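PDB 2X8X: TLR1789 protein from Thermosynechococcus elongatus, which probably helps insert or transport proteins at the outer membrane, its N-terminal POTRA region, the part in this structure, probably engaging substrates or partner proteins. Local coordinates for residues 75-81 / 102-107; 86-90 / 149-153; 158-162 / 173-179. One frame throughout, in Å; residues are numbered along the deposited sequence.

The three contacts run along a chain of POTRA-type modules. Interactions 1 and 2 fall in the same module, their centres about 25 Å apart, and their segments alternate in sequence; interaction 3 belongs to the next one, its centre about 52 Å from that of interaction 1 and on the far side of the chain's centre. Each is partly buried, yet each is held differently. In interaction 1 two loops run side by side, joined by three backbone hydrogen bonds over a leucine core. Interaction 2 uses one carboxylate to collect the amides of a loop beside the exit of strand 144-150. Interaction 3 has no direct polar bond: aromatic rings of strand 154-161 pack on helix 175-179.

Interaction 1. Residues 75-81 / 102-107; sequences PYPVLRA and QIGRTL
The Tyr76 ring presents an edge to the second loop: Leu107 O lies near its plane, 3.6 Å from Tyr76 CD2. One face of the Arg80 guanidinium is covered by Val78 CG1 of its own segment, 3.7 Å above the plane. That CG1, anti to the Val78 backbone N (chi1 171°), abuts the Gly104 carbonyl carbon. Val78 and Thr106 form a single antiparallel bridge (CA-CA 3.8 Å), flanked by hydrogen bonds from Leu107 N to Pro77 O at 2.9 Å and from Leu79 N to Arg105 O; a third, Gly104 N to Leu79 O at 2.7 Å, runs nearly straight onto the carbonyl (C=O...N 162°). Gly104 takes the third position of the type II turn from Gln102 to Arg105, where its positive phi (97°) suits glycine. Beside this seam Leu79 CD2 reaches Gln102 CB at 3.6 Å, and Leu79 CB lies 4.2 Å from Leu107 CB. A water joins Tyr76 O to Thr106 OG1. Arg105 NH2 forms a salt bridge with Glu111 OE1. The contact ties the linker entering the POTRA module's first strand, 81-85, to the loop between its helices 92-99 and 109-125. Leu79 and Leu107 pack on Val145 of strand 144-150, and Pro75 and Thr106 on Leu19 of helix 17-26.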
loop_
_atom_site.group_PDB
_atom_site.type_symbol
_atom_site.label_atom_id
_atom_site.label_comp_id
_atom_site.label_asym_id
_atom_site.label_seq_id
_atom_site.Cartn_x
_atom_site.Cartn_y
_atom_site.Cartn_z
ATOM N N PRO A 75 -6.089 2.864 -21.600
ATOM C CA PRO A 75 -6.417 2.066 -20.467
ATOM C C PRO A 75 -5.140 1.453 -19.860
ATOM O O PRO A 75 -4.095 1.280 -20.578
ATOM C CB PRO A 75 -7.212 0.926 -21.063
ATOM C CG PRO A 75 -7.680 1.491 -22.495
ATOM C CD PRO A 75 -6.631 2.366 -22.877
ATOM N N TYR A 76 -5.229 1.083 -18.587
ATOM C CA TYR A 76 -4.179 0.248 -18.019
ATOM C C TYR A 76 -4.325 -1.100 -18.757
ATOM O O TYR A 76 -5.373 -1.344 -19.304
ATOM C CB TYR A 76 -4.342 0.048 -16.501
ATOM C CG TYR A 76 -4.178 1.339 -15.709
ATOM C CD1 TYR A 76 -2.929 1.985 -15.627
ATOM C CD2 TYR A 76 -5.243 1.900 -15.026
ATOM C CE1 TYR A 76 -2.760 3.201 -14.935
ATOM C CE2 TYR A 76 -5.079 3.074 -14.336
ATOM C CZ TYR A 76 -3.824 3.730 -14.302
ATOM O OH TYR A 76 -3.692 4.934 -13.581
ATOM N N PRO A 77 -3.265 -1.945 -18.776
ATOM C CA PRO A 77 -3.267 -3.256 -19.435
ATOM C C PRO A 77 -4.238 -4.184 -18.727
ATOM O O PRO A 77 -4.614 -3.932 -17.560
ATOM C CB PRO A 77 -1.855 -3.814 -19.142
ATOM C CG PRO A 77 -1.034 -2.679 -18.598
ATOM C CD PRO A 77 -1.972 -1.618 -18.110
ATOM N N VAL A 78 -4.628 -5.271 -19.390
ATOM C CA VAL A 78 -5.351 -6.346 -18.721
ATOM C C VAL A 78 -4.406 -6.924 -17.648
ATOM O O VAL A 78 -3.226 -7.156 -17.910
ATOM C CB VAL A 78 -5.829 -7.441 -19.692
ATOM C CG1 VAL A 78 -6.379 -8.655 -18.932
ATOM C CG2 VAL A 78 -6.983 -6.879 -20.573
ATOM N N LEU A 79 -4.920 -7.094 -16.445
ATOM C CA LEU A 79 -4.087 -7.594 -15.363
ATOM C C LEU A 79 -3.791 -9.091 -15.493
ATOM O O LEU A 79 -4.734 -9.923 -15.536
ATOM C CB LEU A 79 -4.808 -7.304 -14.007
ATOM C CG LEU A 79 -4.025 -7.801 -12.780
ATOM C CD1 LEU A 79 -2.672 -7.008 -12.636
ATOM C CD2 LEU A 79 -4.843 -7.656 -11.513
ATOM N N ARG A 80 -2.504 -9.458 -15.525
ATOM C CA ARG A 80 -2.126 -10.878 -15.652
ATOM C C ARG A 80 -1.534 -11.507 -14.381
ATOM O O ARG A 80 -1.575 -12.735 -14.210
ATOM C CB ARG A 80 -1.069 -11.057 -16.744
ATOM C CG ARG A 80 -1.516 -10.553 -18.097
ATOM C CD ARG A 80 -2.732 -11.300 -18.614
ATOM N NE ARG A 80 -3.120 -10.712 -19.907
ATOM C CZ ARG A 80 -4.178 -11.103 -20.591
ATOM N NH1 ARG A 80 -4.979 -12.053 -20.088
ATOM N NH2 ARG A 80 -4.451 -10.503 -21.734
ATOM N N ALA A 81 -0.958 -10.685 -13.514
ATOM C CA ALA A 81 -0.320 -11.216 -12.300
ATOM C C ALA A 81 0.017 -10.092 -11.371
ATOM O O ALA A 81 0.240 -8.902 -11.807
ATOM C CB ALA A 81 1.052 -11.993 -12.666
ATOM N N GLN A 102 -9.387 -10.142 -9.953
ATOM C CA GLN A 102 -9.031 -9.050 -10.870
ATOM C C GLN A 102 -8.271 -9.498 -12.130
ATOM O O GLN A 102 -8.102 -8.695 -13.093
ATOM C CB GLN A 102 -8.170 -8.003 -10.126
ATOM C CG GLN A 102 -8.936 -7.328 -9.007
ATOM C CD GLN A 102 -8.076 -6.340 -8.209
ATOM O OE1 GLN A 102 -8.032 -6.419 -6.967
ATOM N NE2 GLN A 102 -7.398 -5.442 -8.886
ATOM N N ILE A 103 -7.774 -10.735 -12.101
ATOM C CA ILE A 103 -6.833 -11.187 -13.151
ATOM C C ILE A 103 -7.673 -11.448 -14.410
ATOM O O ILE A 103 -8.776 -11.945 -14.271
ATOM C CB ILE A 103 -6.032 -12.415 -12.659
ATOM C CG1 ILE A 103 -4.882 -11.916 -11.737
ATOM C CG2 ILE A 103 -5.358 -13.142 -13.869
ATOM C CD1 ILE A 103 -4.563 -12.816 -10.643
ATOM N N GLY A 104 -7.250 -10.991 -15.605
ATOM C CA GLY A 104 -7.980 -11.219 -16.837
ATOM C C GLY A 104 -8.876 -10.084 -17.274
ATOM O O GLY A 104 -9.518 -10.198 -18.344
ATOM N N ARG A 105 -8.920 -8.960 -16.527
ATOM C CA ARG A 105 -9.633 -7.785 -17.051
ATOM C C ARG A 105 -8.765 -6.612 -16.858
ATOM O O ARG A 105 -7.787 -6.681 -16.120
ATOM C CB ARG A 105 -10.938 -7.501 -16.298
ATOM C CG ARG A 105 -11.449 -8.586 -15.429
ATOM C CD ARG A 105 -12.828 -8.095 -14.929
ATOM N NE ARG A 105 -12.670 -7.222 -13.769
ATOM C CZ ARG A 105 -12.649 -7.686 -12.530
ATOM N NH1 ARG A 105 -12.841 -8.995 -12.371
ATOM N NH2 ARG A 105 -12.494 -6.866 -11.476
ATOM N N THR A 106 -9.114 -5.514 -17.497
ATOM C CA THR A 106 -8.324 -4.323 -17.447
ATOM C C THR A 106 -8.061 -4.011 -15.960
ATOM O O THR A 106 -8.983 -4.092 -15.122
ATOM C CB THR A 106 -9.185 -3.148 -17.965
ATOM O OG1 THR A 106 -9.465 -3.403 -19.329
ATOM C CG2 THR A 106 -8.422 -1.775 -17.835
ATOM N N LEU A 107 -6.832 -3.630 -15.652
ATOM C CA LEU A 107 -6.499 -3.292 -14.261
ATOM C C LEU A 107 -7.214 -1.977 -13.915
ATOM O O LEU A 107 -7.257 -1.032 -14.733
ATOM C CB LEU A 107 -4.983 -3.101 -14.187
ATOM C CG LEU A 107 -4.461 -2.332 -12.954
ATOM C CD1 LEU A 107 -4.540 -3.177 -11.684
ATOM C CD2 LEU A 107 -3.067 -2.004 -13.317
HETATM O O HOH W 1 -7.039 -2.753 -20.986
#

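Interaction 2. Residues 86-90 / 149-153; sequences GNQVL and VAEGV
Glu151, just beyond the end of strand 144-150 in this POTRA module, directs its carboxylate into the loop 86-90, where three consecutive backbone amides converge on it. OE2 accepts from Gln88 N at 2.9 Å and from Leu90 N at 3.2 Å; these donors approach from opposite faces of the carboxylate plane, Gln88 N lying 51° out of it and Leu90 N on the syn side. OE1 takes the Val89 amide on its syn lone pair, also at 2.9 Å. Outside the segments, Tyr123 OH of helix 109-125 adds a further bond to OE2, so three donors grip that oxygen and both ends of the group are fixed. Such a cluster of N-H groups would be expected to stabilise the negative charge in this buried place. The side chain gets there with CG beside the backbone N (chi1 -62°) and an extended continuation beyond it. Within the loop, Asn87 ND2 donates to Leu90 O, which probably steadies the loop. Packing surrounds the polar centre: Val89 CG2 lies 3.4 Å from OE1 of Glu151, Leu90 CD2 meets Val149 CG1 at 4.0 Å, and Leu90 also leans on Ile119 and Tyr123. Val149 CG2 sits against the Gly86 carbonyl. A water accepts from Glu151 N at 3.0 Å; its link to Gly86 O is modelled very short and is doubtful.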
loop_
_atom_site.group_PDB
_atom_site.type_symbol
_atom_site.label_atom_id
_atom_site.label_comp_id
_atom_site.label_asym_id
_atom_site.label_seq_id
_atom_site.Cartn_x
_atom_site.Cartn_y
_atom_site.Cartn_z
ATOM N N GLY A 86 9.944 -8.391 -0.940
ATOM C CA GLY A 86 10.248 -8.026 0.451
ATOM C C GLY A 86 9.360 -8.758 1.428
ATOM O O GLY A 86 9.343 -8.477 2.640
ATOM N N ASN A 87 8.618 -9.708 0.911
ATOM C CA ASN A 87 7.659 -10.474 1.689
ATOM C C ASN A 87 8.264 -11.719 2.359
ATOM O O ASN A 87 9.152 -12.337 1.785
ATOM C CB ASN A 87 6.571 -10.944 0.766
ATOM C CG ASN A 87 7.106 -11.758 -0.395
ATOM O OD1 ASN A 87 8.009 -11.319 -1.111
ATOM N ND2 ASN A 87 6.524 -12.930 -0.624
ATOM N N GLN A 88 7.703 -12.125 3.505
ATOM C CA GLN A 88 8.126 -13.331 4.255
ATOM C C GLN A 88 6.877 -13.991 4.801
ATOM O O GLN A 88 6.520 -15.064 4.367
ATOM C CB GLN A 88 9.032 -13.027 5.460
ATOM C CG GLN A 88 10.514 -12.631 5.152
ATOM C CD GLN A 88 10.758 -11.054 5.190
ATOM O OE1 GLN A 88 9.888 -10.246 5.670
ATOM N NE2 GLN A 88 11.937 -10.629 4.681
ATOM N N VAL A 89 6.228 -13.352 5.769
ATOM C CA VAL A 89 4.997 -13.925 6.331
ATOM C C VAL A 89 3.790 -13.804 5.419
ATOM O O VAL A 89 2.853 -14.574 5.568
ATOM C CB VAL A 89 4.589 -13.368 7.721
ATOM C CG1 VAL A 89 5.613 -13.802 8.780
ATOM C CG2 VAL A 89 4.368 -11.927 7.666
ATOM N N LEU A 90 3.816 -12.826 4.511
ATOM C CA LEU A 90 2.913 -12.789 3.347
ATOM C C LEU A 90 3.482 -13.616 2.225
ATOM O O LEU A 90 4.584 -13.360 1.709
ATOM C CB LEU A 90 2.677 -11.337 2.886
ATOM C CG LEU A 90 1.795 -11.071 1.618
ATOM C CD1 LEU A 90 0.283 -11.301 1.829
ATOM C CD2 LEU A 90 2.052 -9.595 1.112
ATOM N N VAL A 149 6.413 -4.879 0.024
ATOM C CA VAL A 149 6.006 -4.764 1.422
ATOM C C VAL A 149 7.252 -4.583 2.321
ATOM O O VAL A 149 8.371 -4.980 1.952
ATOM C CB VAL A 149 5.240 -5.957 1.877
ATOM C CG1 VAL A 149 3.912 -6.096 1.074
ATOM C CG2 VAL A 149 6.112 -7.159 1.664
ATOM N N ALA A 150 7.021 -3.929 3.449
ATOM C CA ALA A 150 7.957 -3.889 4.571
ATOM C C ALA A 150 7.168 -4.471 5.708
ATOM O O ALA A 150 6.257 -3.826 6.214
ATOM C CB ALA A 150 8.322 -2.493 4.879
ATOM N N GLU A 151 7.536 -5.678 6.107
ATOM C CA GLU A 151 6.745 -6.450 7.027
ATOM C C GLU A 151 7.085 -6.118 8.479
ATOM O O GLU A 151 6.283 -6.397 9.350
ATOM C CB GLU A 151 7.039 -7.913 6.786
ATOM C CG GLU A 151 6.635 -8.323 5.357
ATOM C CD GLU A 151 6.435 -9.802 5.249
ATOM O OE1 GLU A 151 7.045 -10.546 6.047
ATOM O OE2 GLU A 151 5.658 -10.218 4.398
ATOM N N GLY A 152 8.252 -5.519 8.724
ATOM C CA GLY A 152 8.682 -5.198 10.109
ATOM C C GLY A 152 9.694 -6.228 10.623
ATOM O O GLY A 152 9.572 -6.750 11.723
ATOM N N VAL A 153 10.666 -6.583 9.794
ATOM C CA VAL A 153 11.750 -7.532 10.177
ATOM C C VAL A 153 12.638 -6.912 11.291
ATOM O O VAL A 153 12.999 -5.713 11.254
ATOM C CB VAL A 153 12.628 -7.964 8.920
ATOM C CG1 VAL A 153 13.809 -8.958 9.327
ATOM C CG2 VAL A 153 11.771 -8.626 7.860
HETATM O O HOH W 2 9.776 -7.206 4.716
#

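Interaction 3. Residues 158-162 / 173-179; sequences TYRFL and TRDFVIS
Tyr159 and Phe161 both set CG anti to the carbonyl carbon (chi1 -47° in Tyr159), and this carries two rings from the same side of strand 154-161 across to helix 175-179. Ile178 receives them. Its CG2, anti to the backbone N, touches Tyr159 CZ at 3.7 Å, whereas CD1, at the end of the other branch, stands over one face of the Tyr159 ring, displaced toward the rim, and also meets the edge of Phe161 with 3.8 Å to CZ. One isoleucine thus wedges against both aromatics. Thr173 CG2 also meets Phe161, 3.7 Å from its CE2, the two side chains crossing at about a right angle. At the Tyr159 edge, Asp175 OD1 lies in the ring plane, 3.5 Å from CD2, with carboxylate and ring turned 59° apart. The phenol end reaches the helix as well: OH is 3.4 Å from Ser179 CB. The axes of segments 158-161 and 175-179 come within 10.9 Å, with 118° between their N-to-C directions. Ile178 further touches Ile230 of the adjacent strand 224-232, Phe208 of strand 208-217 and Leu202. Two helices, 175-179 and 192-205, packed on one face of a mixed three-stranded sheet in beta-alpha-alpha-beta-beta order make the POTRA fold.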
loop_
_atom_site.group_PDB
_atom_site.type_symbol
_atom_site.label_atom_id
_atom_site.label_comp_id
_atom_site.label_asym_id
_atom_site.label_seq_id
_atom_site.Cartn_x
_atom_site.Cartn_y
_atom_site.Cartn_z
ATOM N N THR A 158 18.294 -5.018 21.253
ATOM C CA THR A 158 19.285 -4.270 22.039
ATOM C C THR A 158 18.705 -4.118 23.428
ATOM O O THR A 158 17.574 -3.620 23.549
ATOM C CB THR A 158 19.444 -2.795 21.480
ATOM O OG1 THR A 158 19.665 -2.840 20.048
ATOM C CG2 THR A 158 20.583 -1.952 22.248
ATOM N N TYR A 159 19.455 -4.532 24.456
ATOM C CA TYR A 159 19.074 -4.254 25.845
ATOM C C TYR A 159 19.713 -2.959 26.353
ATOM O O TYR A 159 20.908 -2.768 26.217
ATOM C CB TYR A 159 19.454 -5.398 26.825
ATOM C CG TYR A 159 19.086 -6.772 26.357
ATOM C CD1 TYR A 159 17.876 -7.009 25.680
ATOM C CD2 TYR A 159 19.969 -7.849 26.567
ATOM C CE1 TYR A 159 17.568 -8.273 25.179
ATOM C CE2 TYR A 159 19.665 -9.112 26.110
ATOM C CZ TYR A 159 18.471 -9.324 25.412
ATOM O OH TYR A 159 18.166 -10.581 24.973
ATOM N N ARG A 160 18.928 -2.059 26.945
ATOM C CA ARG A 160 19.546 -0.896 27.576
ATOM C C ARG A 160 19.139 -0.878 29.071
ATOM O O ARG A 160 17.925 -0.820 29.406
ATOM C CB ARG A 160 19.087 0.384 26.864
ATOM C CG ARG A 160 19.457 0.453 25.402
ATOM C CD ARG A 160 18.996 1.778 24.821
ATOM N NE ARG A 160 19.465 1.770 23.429
ATOM C CZ ARG A 160 18.932 2.480 22.453
ATOM N NH1 ARG A 160 17.918 3.295 22.689
ATOM N NH2 ARG A 160 19.404 2.360 21.232
ATOM N N PHE A 161 20.112 -1.018 29.951
ATOM C CA PHE A 161 19.838 -1.003 31.380
ATOM C C PHE A 161 19.828 0.403 31.961
ATOM O O PHE A 161 20.689 1.212 31.652
ATOM C CB PHE A 161 20.770 -1.990 32.094
ATOM C CG PHE A 161 20.557 -3.439 31.629
ATOM C CD1 PHE A 161 21.151 -3.901 30.458
ATOM C CD2 PHE A 161 19.733 -4.309 32.352
ATOM C CE1 PHE A 161 20.951 -5.241 29.988
ATOM C CE2 PHE A 161 19.526 -5.658 31.919
ATOM C CZ PHE A 161 20.119 -6.107 30.735
ATOM N N LEU A 162 18.847 0.711 32.808
ATOM C CA LEU A 162 18.653 2.094 33.249
ATOM C C LEU A 162 18.386 2.110 34.714
ATOM O O LEU A 162 17.728 1.184 35.198
ATOM C CB LEU A 162 17.452 2.733 32.545
ATOM C CG LEU A 162 17.316 2.641 31.022
ATOM C CD1 LEU A 162 15.938 3.192 30.597
ATOM C CD2 LEU A 162 18.456 3.321 30.212
ATOM N N THR A 173 22.082 -8.752 35.303
ATOM C CA THR A 173 21.634 -10.054 34.762
ATOM C C THR A 173 22.374 -10.393 33.428
ATOM O O THR A 173 22.626 -9.517 32.607
ATOM C CB THR A 173 20.076 -10.076 34.515
ATOM O OG1 THR A 173 19.677 -11.370 34.025
ATOM C CG2 THR A 173 19.704 -9.062 33.432
ATOM N N ARG A 174 22.683 -11.658 33.199
ATOM C CA ARG A 174 23.299 -12.054 31.916
ATOM C C ARG A 174 22.316 -12.005 30.753
ATOM O O ARG A 174 21.118 -12.244 30.941
ATOM C CB ARG A 174 23.899 -13.450 32.031
ATOM C CG ARG A 174 24.628 -13.665 33.369
ATOM C CD ARG A 174 26.017 -13.120 33.335
ATOM N NE ARG A 174 26.955 -14.240 33.377
ATOM C CZ ARG A 174 27.378 -14.923 32.307
ATOM N NH1 ARG A 174 26.982 -14.606 31.068
ATOM N NH2 ARG A 174 28.228 -15.927 32.475
ATOM N N ASP A 175 22.842 -11.713 29.561
ATOM C CA ASP A 175 22.043 -11.662 28.331
ATOM C C ASP A 175 21.233 -12.946 28.091
ATOM O O ASP A 175 20.069 -12.862 27.729
ATOM C CB ASP A 175 22.905 -11.385 27.052
ATOM C CG ASP A 175 23.590 -9.988 27.040
ATOM O OD1 ASP A 175 23.099 -9.003 27.641
ATOM O OD2 ASP A 175 24.650 -9.890 26.388
ATOM N N PHE A 176 21.818 -14.125 28.295
ATOM C CA PHE A 176 21.057 -15.356 27.981
ATOM C C PHE A 176 19.749 -15.462 28.769
ATOM O O PHE A 176 18.772 -16.025 28.292
ATOM C CB PHE A 176 21.912 -16.646 28.119
ATOM C CG PHE A 176 22.304 -16.969 29.546
ATOM C CD1 PHE A 176 21.431 -17.675 30.389
ATOM C CD2 PHE A 176 23.540 -16.554 30.072
ATOM C CE1 PHE A 176 21.786 -17.965 31.771
ATOM C CE2 PHE A 176 23.915 -16.850 31.427
ATOM C CZ PHE A 176 23.025 -17.548 32.274
ATOM N N VAL A 177 19.742 -14.930 29.996
ATOM C CA VAL A 177 18.583 -15.017 30.907
ATOM C C VAL A 177 17.381 -14.371 30.270
ATOM O O VAL A 177 16.262 -14.905 30.359
ATOM C CB VAL A 177 18.878 -14.413 32.298
ATOM C CG1 VAL A 177 17.624 -14.390 33.201
ATOM C CG2 VAL A 177 19.921 -15.228 33.006
ATOM N N ILE A 178 17.629 -13.238 29.611
ATOM C CA ILE A 178 16.585 -12.502 28.925
ATOM C C ILE A 178 16.284 -13.143 27.566
ATOM O O ILE A 178 15.119 -13.398 27.232
ATOM C CB ILE A 178 16.961 -11.024 28.723
ATOM C CG1 ILE A 178 17.009 -10.310 30.089
ATOM C CG2 ILE A 178 15.942 -10.346 27.850
ATOM C CD1 ILE A 178 17.857 -9.051 30.031
ATOM N N SER A 179 17.340 -13.389 26.801
ATOM C CA SER A 179 17.168 -13.863 25.432
ATOM C C SER A 179 16.353 -15.202 25.399
ATOM O O SER A 179 15.526 -15.447 24.517
ATOM C CB SER A 179 18.572 -14.004 24.832
ATOM O OG SER A 179 18.451 -14.544 23.532
#